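Local structure of salicylaldehyde dehydrogenase NahF (Pseudomonas putida, 4JZ6) at residues A[161-166]-A[170-175]. The protein probably oxidises salicylaldehyde to salicylate with NAD(+) and water, a step of naphthalene degradation, as a member of the aldehyde dehydrogenase family. Residues are numbered along the deposited sequence; the frame is centred on the assembly and turned at random.
With NK (salicylaldehyde), chain B.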
loop_
_atom_site.group_PDB
_atom_site.type_symbol
_atom_site.label_atom_id
_atom_site.label_comp_id
_atom_site.label_asym_id
_atom_site.label_seq_id
_atom_site.Cartn_x
_atom_site.Cartn_y
_atom_site.Cartn_z
ATOM N N SER A 161 -14.585 5.469 0.135
ATOM C CA SER A 161 -14.839 4.353 -0.777
ATOM C C SER A 161 -15.500 4.828 -2.064
ATOM O O SER A 161 -16.662 5.244 -2.056
ATOM C CB SER A 161 -15.737 3.304 -0.118
ATOM O OG SER A 161 -15.126 2.747 1.030
ATOM N N ILE A 162 -14.765 4.757 -3.171
ATOM C CA ILE A 162 -15.312 5.151 -4.462
ATOM C C ILE A 162 -15.652 3.917 -5.299
ATOM O O ILE A 162 -14.799 3.061 -5.537
ATOM C CB ILE A 162 -14.357 6.089 -5.200
ATOM C CG1 ILE A 162 -14.191 7.381 -4.392
ATOM C CG2 ILE A 162 -14.879 6.400 -6.594
ATOM C CD1 ILE A 162 -13.124 8.328 -4.933
ATOM N N VAL A 163 -16.909 3.831 -5.728
ATOM C CA VAL A 163 -17.449 2.607 -6.314
ATOM C C VAL A 163 -18.084 2.855 -7.675
ATOM O O VAL A 163 -18.891 3.774 -7.815
ATOM C CB VAL A 163 -18.513 1.997 -5.389
ATOM C CG1 VAL A 163 -19.075 0.716 -5.983
ATOM C CG2 VAL A 163 -17.920 1.738 -4.022
ATOM N N PRO A 164 -17.724 2.033 -8.683
ATOM C CA PRO A 164 -18.247 2.178 -10.045
ATOM C C PRO A 164 -19.617 1.520 -10.205
ATOM O O PRO A 164 -20.270 1.216 -9.204
ATOM C CB PRO A 164 -17.212 1.433 -10.881
ATOM C CG PRO A 164 -16.773 0.338 -9.983
ATOM C CD PRO A 164 -16.749 0.929 -8.597
ATOM N N TRP A 165 -20.025 1.279 -11.449
ATOM C CA TRP A 165 -21.403 0.910 -11.771
ATOM C C TRP A 165 -21.583 -0.539 -12.249
ATOM O O TRP A 165 -22.711 -1.023 -12.335
ATOM C CB TRP A 165 -21.905 1.848 -12.867
ATOM C CG TRP A 165 -20.922 1.904 -13.983
ATOM C CD1 TRP A 165 -19.898 2.795 -14.130
ATOM C CD2 TRP A 165 -20.825 0.993 -15.083
ATOM N NE1 TRP A 165 -19.179 2.506 -15.266
ATOM C CE2 TRP A 165 -19.727 1.404 -15.868
ATOM C CE3 TRP A 165 -21.565 -0.121 -15.490
ATOM C CZ2 TRP A 165 -19.355 0.736 -17.034
ATOM C CZ3 TRP A 165 -21.191 -0.785 -16.646
ATOM C CH2 TRP A 165 -20.099 -0.354 -17.405
ATOM N N ASN A 166 -20.489 -1.226 -12.574
ATOM C CA ASN A 166 -20.589 -2.530 -13.239
ATOM C C ASN A 166 -20.906 -3.711 -12.320
ATOM O O ASN A 166 -21.912 -4.398 -12.506
ATOM C CB ASN A 166 -19.347 -2.807 -14.091
ATOM C CG ASN A 166 -18.069 -2.706 -13.298
ATOM O OD1 ASN A 166 -18.021 -2.028 -12.271
ATOM N ND2 ASN A 166 -17.019 -3.381 -13.765
ATOM N N VAL A 170 -22.084 -5.638 -5.595
ATOM C CA VAL A 170 -21.005 -6.279 -4.851
ATOM C C VAL A 170 -19.791 -5.359 -4.643
ATOM O O VAL A 170 -19.119 -5.435 -3.611
ATOM C CB VAL A 170 -20.598 -7.639 -5.473
ATOM C CG1 VAL A 170 -19.913 -7.440 -6.816
ATOM C CG2 VAL A 170 -19.717 -8.433 -4.508
ATOM N N LEU A 171 -19.533 -4.474 -5.604
ATOM C CA LEU A 171 -18.413 -3.542 -5.499
ATOM C C LEU A 171 -18.655 -2.485 -4.421
ATOM O O LEU A 171 -17.724 -2.006 -3.774
ATOM C CB LEU A 171 -18.121 -2.885 -6.848
ATOM C CG LEU A 171 -17.670 -3.859 -7.937
ATOM C CD1 LEU A 171 -17.197 -3.109 -9.172
ATOM C CD2 LEU A 171 -16.587 -4.768 -7.407
ATOM N N ALA A 172 -19.913 -2.119 -4.236
ATOM C CA ALA A 172 -20.278 -1.254 -3.129
ATOM C C ALA A 172 -20.152 -2.029 -1.826
ATOM O O ALA A 172 -19.530 -1.558 -0.871
ATOM C CB ALA A 172 -21.708 -0.723 -3.304
ATOM N N ALA A 173 -20.743 -3.223 -1.800
ATOM C CA ALA A 173 -20.777 -4.059 -0.602
ATOM C C ALA A 173 -19.392 -4.271 -0.013
ATOM O O ALA A 173 -19.177 -4.059 1.179
ATOM C CB ALA A 173 -21.423 -5.392 -0.914
ATOM N N ARG A 174 -18.459 -4.680 -0.866
ATOM C CA ARG A 174 -17.076 -4.897 -0.468
ATOM C C ARG A 174 -16.475 -3.620 0.140
ATOM O O ARG A 174 -15.742 -3.684 1.129
ATOM C CB ARG A 174 -16.254 -5.411 -1.667
ATOM C CG ARG A 174 -15.283 -4.399 -2.268
ATOM C CD ARG A 174 -15.340 -4.301 -3.782
ATOM N NE ARG A 174 -14.519 -5.290 -4.472
ATOM C CZ ARG A 174 -13.766 -5.026 -5.540
ATOM N NH1 ARG A 174 -13.706 -3.796 -6.044
ATOM N NH2 ARG A 174 -13.068 -5.995 -6.110
ATOM N N ALA A 175 -16.821 -2.462 -0.424
ATOM C CA ALA A 175 -16.235 -1.193 -0.002
ATOM C C ALA A 175 -16.923 -0.621 1.238
ATOM O O ALA A 175 -16.584 0.468 1.708
ATOM C CB ALA A 175 -16.273 -0.191 -1.143
HETATM O OAH NK B . -14.437 -6.449 -12.564
HETATM C CAD NK B . -15.301 -5.984 -11.849
HETATM C CAA NK B . -15.815 -6.882 -10.792
HETATM C CAC NK B . -14.956 -7.557 -9.926
HETATM C CAG NK B . -15.492 -8.393 -8.951
HETATM C CAI NK B . -16.859 -8.567 -8.850
HETATM C CAE NK B . -17.711 -7.904 -9.714
HETATM C CAB NK B . -17.188 -7.058 -10.691
HETATM O OAF NK B . -17.993 -6.376 -11.572
#
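L171, on the first turn of helix 170-181, packs against V163, P164 and N166, and its atoms can be followed outward one by one. CB lies 3.8 Å from CG1 of V163, a methyl that also settles over the helix backbone, 3.4 Å from N of A172. Beyond CB, CG stands anti to the carbonyl carbon (chi1 -64°), which carries the branch along the loop toward the salicylaldehyde. There the two methyls part. CD1 meets CG of P164 at 3.6 Å, the two side chains crossing at about a right angle, and comes closer still to OD1 of N166. CD2 instead sits over one face of the R174 guanidinium, offset toward its rim, and approaches the ligand ring with CAB at 4.0 Å. One leucine thus bridges the strand-to-helix loop and the edge of the salicylaldehyde pocket, to which N166 and V170 belong. CG1 of V170 comes 3.7 Å from CAE of the ligand; ND2 of N166, hydrogen-bonded to the carbonyl O of Q299, faces the aldehyde carbon CAD. The predicted active-site E267 is about 6 Å from L171, side chain to side chain.

At the other end, CG2 of V163 and CB of S161 pack on CB of A175, and OG of S161 donates to O of A175 at 2.8 Å. That bond lies in the carbonyl plane on a lone pair (C=O...OG angle 141°), and OG is also hydrogen-bonded to N242. The contact closes the first half of a beta-alpha-beta unit in a parallel sheet consistent with the Rossmann-like NAD-binding domain of aldehyde dehydrogenases: helix 170-181 leads from strand 159-162 to strand 186-189, whose F188 touches V163 and A172, while strand 240-244 flanks strand 159-162 on its other edge and helix 111-130 packs against V170 and A173.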